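Local coordinates for protein EcmrR transcriptional regulator (Escherichia coli, PDB 6WL5) that probably senses quaternary ammonium drugs such as cetyl-trimethyl-ammonium through its GyrI-like domain and activates transcription as a multidrug-sensing MerR family regulator, at residues Cys14-Lys19 / Tyr54-Tyr59; Gln90-Ile95 / Ser130-Tyr135. All blocks are in the same frame, centred on the assembly; numbering follows the deposited sequence.

Contact 1: residues Cys14-Lys19 / Tyr54-Tyr59; sequences CIVYSK and YCFTLY. With 16A (cetyl-trimethyl-ammonium), chain E; 16A (cetyl-trimethyl-ammonium), chain F.
Sulfur-aromatic and apolar packing joins Cys-14 and Val-16, on strand 7-23, to Tyr-54, just before strand 55-59, and Phe-56, near its start, between two strands of the antiparallel sheet that do not pair with each other. Cys-14 SG rests 3.9 Å from Tyr-54 CD2 and approaches that ring obliquely, with CE2 only slightly farther. The same sulfur lies at the edge of the Phe-56 ring, 4.3 Å from its CZ. Cys-14 SG stands between its own backbone N and carbonyl carbon (chi1 59°), a rotation that turns it to both rings. Val-16 brings one branch, CG1, to within 4.1 Å of Phe-56 CZ, and the two side chains cross at about a right angle. In this GyrI-like domain both strands pair instead with strand 69-77, so side chains alone bridge them here. Phe-56 CD1 sits over the centre of the Tyr-54 ring, 3.5 Å above its plane, and the Tyr-54 hydroxyl is hydrogen-bonded to Gln-153. Within 54-59, Cys-55 and Tyr-59 line separate cetyl-trimethyl-ammonium sites: Cys-55 SG lies 3.8 Å from C15 of one ligand, while the other ligand's C14 packs over one face of the Tyr-59 ring, 3.6 Å from CD1.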
# COMPACT_ATOMS: atom_id res chain seq x y z
N CYS A 14 -2.02 -6.60 10.87
CA CYS A 14 -0.58 -6.76 10.86
C CYS A 14 0.08 -5.64 11.65
O CYS A 14 -0.50 -4.58 11.84
CB CYS A 14 -0.02 -6.78 9.44
SG CYS A 14 -0.35 -5.29 8.46
N ILE A 15 1.29 -5.92 12.13
CA ILE A 15 2.14 -4.93 12.75
C ILE A 15 3.04 -4.40 11.66
O ILE A 15 3.59 -5.18 10.87
CB ILE A 15 3.01 -5.56 13.85
CG1 ILE A 15 2.15 -6.31 14.86
CG2 ILE A 15 3.90 -4.48 14.52
CD1 ILE A 15 2.97 -7.20 15.78
N VAL A 16 3.19 -3.08 11.60
CA VAL A 16 4.04 -2.44 10.62
C VAL A 16 4.92 -1.40 11.29
O VAL A 16 4.60 -0.85 12.35
CB VAL A 16 3.23 -1.75 9.49
CG1 VAL A 16 2.29 -2.74 8.83
CG2 VAL A 16 2.48 -0.50 9.98
N TYR A 17 6.01 -1.06 10.61
CA TYR A 17 6.62 0.25 10.76
C TYR A 17 6.11 1.12 9.63
O TYR A 17 5.72 0.61 8.58
CB TYR A 17 8.14 0.21 10.84
CG TYR A 17 8.91 -0.29 9.66
CD1 TYR A 17 9.21 0.53 8.58
CD2 TYR A 17 9.40 -1.59 9.65
CE1 TYR A 17 9.97 0.06 7.51
CE2 TYR A 17 10.15 -2.06 8.60
CZ TYR A 17 10.42 -1.25 7.54
OH TYR A 17 11.18 -1.77 6.54
N SER A 18 6.04 2.43 9.89
CA SER A 18 5.33 3.32 8.99
C SER A 18 5.81 4.76 9.14
O SER A 18 6.35 5.16 10.18
CB SER A 18 3.82 3.23 9.27
OG SER A 18 3.53 3.72 10.57
N LYS A 19 5.65 5.53 8.07
CA LYS A 19 5.88 6.96 8.10
C LYS A 19 4.85 7.62 7.21
O LYS A 19 4.55 7.13 6.13
CB LYS A 19 7.31 7.32 7.63
CG LYS A 19 7.67 8.77 7.92
CD LYS A 19 9.16 9.03 7.79
CE LYS A 19 9.51 10.50 7.97
NZ LYS A 19 11.00 10.68 8.03
N TYR A 54 4.52 -7.90 3.31
CA TYR A 54 3.35 -7.06 3.04
C TYR A 54 3.79 -5.61 3.20
O TYR A 54 3.99 -5.13 4.31
CB TYR A 54 2.21 -7.41 3.99
CG TYR A 54 0.86 -6.74 3.72
CD1 TYR A 54 0.49 -6.31 2.45
CD2 TYR A 54 -0.05 -6.57 4.76
CE1 TYR A 54 -0.76 -5.73 2.22
CE2 TYR A 54 -1.29 -5.98 4.54
CZ TYR A 54 -1.65 -5.56 3.28
OH TYR A 54 -2.91 -4.96 3.13
N CYS A 55 3.98 -4.94 2.08
CA CYS A 55 4.59 -3.62 2.02
C CYS A 55 3.65 -2.77 1.19
O CYS A 55 3.37 -3.11 0.05
CB CYS A 55 5.95 -3.73 1.34
SG CYS A 55 6.74 -2.13 1.08
N PHE A 56 3.12 -1.69 1.77
CA PHE A 56 2.01 -1.02 1.11
C PHE A 56 1.92 0.43 1.54
O PHE A 56 2.39 0.84 2.62
CB PHE A 56 0.67 -1.71 1.42
CG PHE A 56 0.36 -1.83 2.88
CD1 PHE A 56 0.88 -2.87 3.62
CD2 PHE A 56 -0.47 -0.91 3.52
CE1 PHE A 56 0.62 -3.01 4.98
CE2 PHE A 56 -0.76 -1.05 4.88
CZ PHE A 56 -0.22 -2.12 5.61
N THR A 57 1.35 1.22 0.65
CA THR A 57 1.00 2.60 0.94
C THR A 57 -0.48 2.67 1.28
O THR A 57 -1.32 2.14 0.55
CB THR A 57 1.28 3.50 -0.26
OG1 THR A 57 2.68 3.45 -0.53
CG2 THR A 57 0.83 4.96 -0.01
N LEU A 58 -0.80 3.38 2.35
CA LEU A 58 -2.15 3.80 2.62
C LEU A 58 -2.37 5.18 2.03
O LEU A 58 -1.62 6.13 2.34
CB LEU A 58 -2.39 3.83 4.12
CG LEU A 58 -2.30 2.48 4.85
CD1 LEU A 58 -2.45 2.64 6.34
CD2 LEU A 58 -3.35 1.58 4.27
N TYR A 59 -3.42 5.32 1.22
CA TYR A 59 -3.84 6.61 0.68
C TYR A 59 -4.99 7.16 1.51
O TYR A 59 -6.12 6.68 1.39
CB TYR A 59 -4.25 6.43 -0.78
CG TYR A 59 -3.02 6.28 -1.68
CD1 TYR A 59 -2.37 7.37 -2.23
CD2 TYR A 59 -2.49 5.01 -1.97
CE1 TYR A 59 -1.23 7.23 -3.00
CE2 TYR A 59 -1.36 4.86 -2.76
CZ TYR A 59 -0.74 5.98 -3.30
OH TYR A 59 0.37 5.84 -4.13
C1 16A E . -18.31 7.54 -3.83
C2 16A E . -16.82 7.76 -3.59
C3 16A E . -16.12 8.30 -4.83
C4 16A E . -14.61 8.01 -4.87
C5 16A E . -13.94 7.80 -3.51
C6 16A E . -12.42 7.83 -3.66
C7 16A E . -11.65 8.06 -2.38
C8 16A E . -10.19 8.31 -2.74
C9 16A E . -9.28 7.39 -1.96
C10 16A E . -7.95 8.04 -1.56
C11 16A E . -7.11 8.61 -2.69
C12 16A E . -6.54 7.56 -3.63
C13 16A E . -5.34 8.17 -4.37
C14 16A E . -4.54 7.08 -5.05
C15 16A E . -3.48 7.67 -5.97
C16 16A E . -2.59 6.54 -6.42
N1 16A E . -1.65 6.95 -7.47
C17 16A E . -0.87 8.16 -7.13
C18 16A E . -0.77 5.78 -7.61
C19 16A E . -2.34 7.08 -8.76
C1 16A F . 20.93 3.29 -10.79
C2 16A F . 19.44 3.09 -10.89
C3 16A F . 18.94 3.30 -9.48
C4 16A F . 17.68 2.50 -9.27
C5 16A F . 17.31 2.60 -7.81
C6 16A F . 16.58 1.36 -7.38
C7 16A F . 16.25 1.45 -5.92
C8 16A F . 15.37 0.30 -5.51
C9 16A F . 15.03 0.38 -4.03
C10 16A F . 13.76 -0.38 -3.80
C11 16A F . 13.00 -0.02 -2.51
C12 16A F . 11.64 -0.70 -2.74
C13 16A F . 10.67 -0.76 -1.57
C14 16A F . 9.54 -1.81 -1.75
C15 16A F . 9.85 -3.03 -0.90
C16 16A F . 10.09 -4.36 -1.61
N1 16A F . 9.31 -5.46 -1.00
C17 16A F . 7.92 -5.44 -1.47
C18 16A F . 9.95 -6.71 -1.41
C19 16A F . 9.26 -5.44 0.47

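Contact 2: residues Gln90-Ile95 / Ser130-Tyr135; sequences QVIPAI and SPRESY. With 16A (cetyl-trimethyl-ammonium), chain E.
The guanidinium of Arg-132 is sandwiched between two isoleucines, with a backbone carbonyl at its edge. Ile-95 CD1 lies over the centre of one face, 3.5 Å from Arg-132 CZ. Over the opposite face, Ile-92 CG2 is offset toward the rim and comes 3.4 Å from Arg-132 NH2. In the plane of the group, Arg-132 NH2 donates to Pro-93 O at 2.9 Å, nearly along the C=O axis, with an N-H...O angle of 159°. A water adds a second link, accepting from Arg-132 NH1 at 2.9 Å and lying 3.1 Å from Pro-93 O.

The arginine reaches this carbonyl because its chain is extended from CG to NE, carrying the charge across from strand 132-137 to the turn that follows Ile-92. Ile-95 comes to meet it from the opposite direction, its CD1 also 3.5 Å from Arg-132 NE. The two apolar faces and the in-plane bond together fix the tilt and rotation of the guanidinium, and Tyr-54, hydrogen-bonded to NH1, steadies its other amino group. Replacing Arg-132 with alanine is likely to leave Pro-93 O without this charged donor and to open a gap between Ile-92 and Ile-95.

On the next residue the side chain serves the ligand site: Glu-133 OE1 lies 3.3 Å from C18 of the cetyl-trimethyl-ammonium headgroup. Its OE2 accepts from Tyr-135 OH at 2.6 Å through the anti lone pair, and Tyr-113 also bonds the carboxylate. Glu-133 thus belongs to the pocket occupied by cetyl-trimethyl-ammonium, where its carboxylate, held by tyrosine hydroxyls, would probably favour a cationic guest, as expected of a multidrug-sensing GyrI-like domain.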
# COMPACT_ATOMS: atom_id res chain seq x y z
N GLN A 90 2.81 0.49 14.44
CA GLN A 90 1.38 0.49 14.69
C GLN A 90 0.78 -0.80 14.15
O GLN A 90 1.38 -1.52 13.35
CB GLN A 90 0.72 1.74 14.09
CG GLN A 90 0.77 1.78 12.59
CD GLN A 90 0.06 2.99 12.02
OE1 GLN A 90 -1.16 3.18 12.20
NE2 GLN A 90 0.80 3.80 11.29
N VAL A 91 -0.41 -1.13 14.65
CA VAL A 91 -1.18 -2.25 14.14
C VAL A 91 -2.14 -1.72 13.09
O VAL A 91 -2.92 -0.81 13.37
CB VAL A 91 -1.95 -2.96 15.26
CG1 VAL A 91 -2.87 -4.04 14.68
CG2 VAL A 91 -0.98 -3.53 16.31
N ILE A 92 -2.09 -2.27 11.88
CA ILE A 92 -3.01 -1.91 10.81
C ILE A 92 -4.17 -2.90 10.85
O ILE A 92 -3.94 -4.11 10.74
CB ILE A 92 -2.31 -1.92 9.45
CG1 ILE A 92 -1.11 -0.95 9.41
CG2 ILE A 92 -3.29 -1.57 8.34
CD1 ILE A 92 -1.42 0.49 9.73
N PRO A 93 -5.41 -2.45 10.99
CA PRO A 93 -6.49 -3.39 11.31
C PRO A 93 -6.87 -4.27 10.13
O PRO A 93 -6.58 -3.99 8.97
CB PRO A 93 -7.66 -2.47 11.73
CG PRO A 93 -7.41 -1.20 10.92
CD PRO A 93 -5.89 -1.05 10.94
N ALA A 94 -7.53 -5.38 10.47
CA ALA A 94 -8.10 -6.28 9.48
C ALA A 94 -9.20 -5.59 8.69
O ALA A 94 -9.96 -4.77 9.21
CB ALA A 94 -8.73 -7.49 10.18
N ILE A 95 -9.32 -5.96 7.41
CA ILE A 95 -10.33 -5.41 6.52
C ILE A 95 -10.82 -6.50 5.59
O ILE A 95 -10.18 -7.53 5.39
CB ILE A 95 -9.82 -4.24 5.64
CG1 ILE A 95 -8.59 -4.69 4.80
CG2 ILE A 95 -9.53 -3.03 6.48
CD1 ILE A 95 -8.16 -3.65 3.81
N SER A 130 -9.06 3.58 4.00
CA SER A 130 -8.08 4.05 3.03
C SER A 130 -7.63 2.95 2.08
O SER A 130 -7.24 1.87 2.53
CB SER A 130 -6.87 4.55 3.81
OG SER A 130 -7.27 5.59 4.67
N PRO A 131 -7.65 3.18 0.76
CA PRO A 131 -7.04 2.24 -0.18
C PRO A 131 -5.59 1.91 0.18
O PRO A 131 -4.85 2.77 0.66
CB PRO A 131 -7.14 2.97 -1.52
CG PRO A 131 -8.41 3.84 -1.35
CD PRO A 131 -8.28 4.33 0.06
N ARG A 132 -5.21 0.66 -0.06
CA ARG A 132 -3.84 0.20 0.10
C ARG A 132 -3.25 -0.19 -1.24
O ARG A 132 -3.93 -0.76 -2.10
CB ARG A 132 -3.80 -1.02 1.02
CG ARG A 132 -4.66 -0.95 2.27
CD ARG A 132 -4.40 -2.07 3.24
NE ARG A 132 -5.18 -1.86 4.45
CZ ARG A 132 -5.21 -2.72 5.47
NH1 ARG A 132 -4.50 -3.84 5.39
NH2 ARG A 132 -5.98 -2.48 6.52
N GLU A 133 -1.96 0.13 -1.42
CA GLU A 133 -1.23 -0.12 -2.66
C GLU A 133 -0.05 -0.99 -2.27
O GLU A 133 0.91 -0.51 -1.68
CB GLU A 133 -0.79 1.22 -3.25
CG GLU A 133 -0.04 1.18 -4.56
CD GLU A 133 0.11 2.61 -5.07
OE1 GLU A 133 -0.79 3.05 -5.78
OE2 GLU A 133 1.11 3.28 -4.68
N SER A 134 -0.14 -2.29 -2.55
CA SER A 134 0.77 -3.30 -2.03
C SER A 134 1.80 -3.66 -3.10
O SER A 134 1.44 -4.23 -4.14
CB SER A 134 -0.05 -4.53 -1.64
OG SER A 134 0.78 -5.55 -1.14
N TYR A 135 3.08 -3.41 -2.79
CA TYR A 135 4.17 -3.56 -3.75
C TYR A 135 4.70 -4.99 -3.65
O TYR A 135 5.14 -5.42 -2.58
CB TYR A 135 5.29 -2.56 -3.42
CG TYR A 135 4.71 -1.16 -3.35
CD1 TYR A 135 4.24 -0.53 -4.47
CD2 TYR A 135 4.59 -0.51 -2.13
CE1 TYR A 135 3.65 0.73 -4.40
CE2 TYR A 135 4.03 0.74 -2.05
CZ TYR A 135 3.54 1.35 -3.17
OH TYR A 135 2.97 2.60 -3.03
C1 16A E . -18.31 7.54 -3.83
C2 16A E . -16.82 7.76 -3.59
C3 16A E . -16.12 8.30 -4.83
C4 16A E . -14.61 8.01 -4.87
C5 16A E . -13.94 7.80 -3.51
C6 16A E . -12.42 7.83 -3.66
C7 16A E . -11.65 8.06 -2.38
C8 16A E . -10.19 8.31 -2.74
C9 16A E . -9.28 7.39 -1.96
C10 16A E . -7.95 8.04 -1.56
C11 16A E . -7.11 8.61 -2.69
C12 16A E . -6.54 7.56 -3.63
C13 16A E . -5.34 8.17 -4.37
C14 16A E . -4.54 7.08 -5.05
C15 16A E . -3.48 7.67 -5.97
C16 16A E . -2.59 6.54 -6.42
N1 16A E . -1.65 6.95 -7.47
C17 16A E . -0.87 8.16 -7.13
C18 16A E . -0.77 5.78 -7.61
C19 16A E . -2.34 7.08 -8.76
O HOH W 1 -4.00 -5.27 7.88

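Overall arrangement
The two contacts follow one another along the chain, 14-19/54-59 closing before 90-95/130-135 opens, yet their centres lie only 6 Å apart, near the middle of the domain. They share one antiparallel sheet, in which strand 7-23 pairs with 88-103 and strand 55-59 with 132-137, so contact 2 carries on the packing between the same two strand pairs. Polar bonds probably join them directly: Thr-57 OG1 lies 2.6 Å from Tyr-135 OH, and Tyr-59 OH 2.7 Å from Glu-133 OE2. Both touch the same cetyl-trimethyl-ammonium molecule, which places a drug site against the 55-59 and 132-137 strand pair.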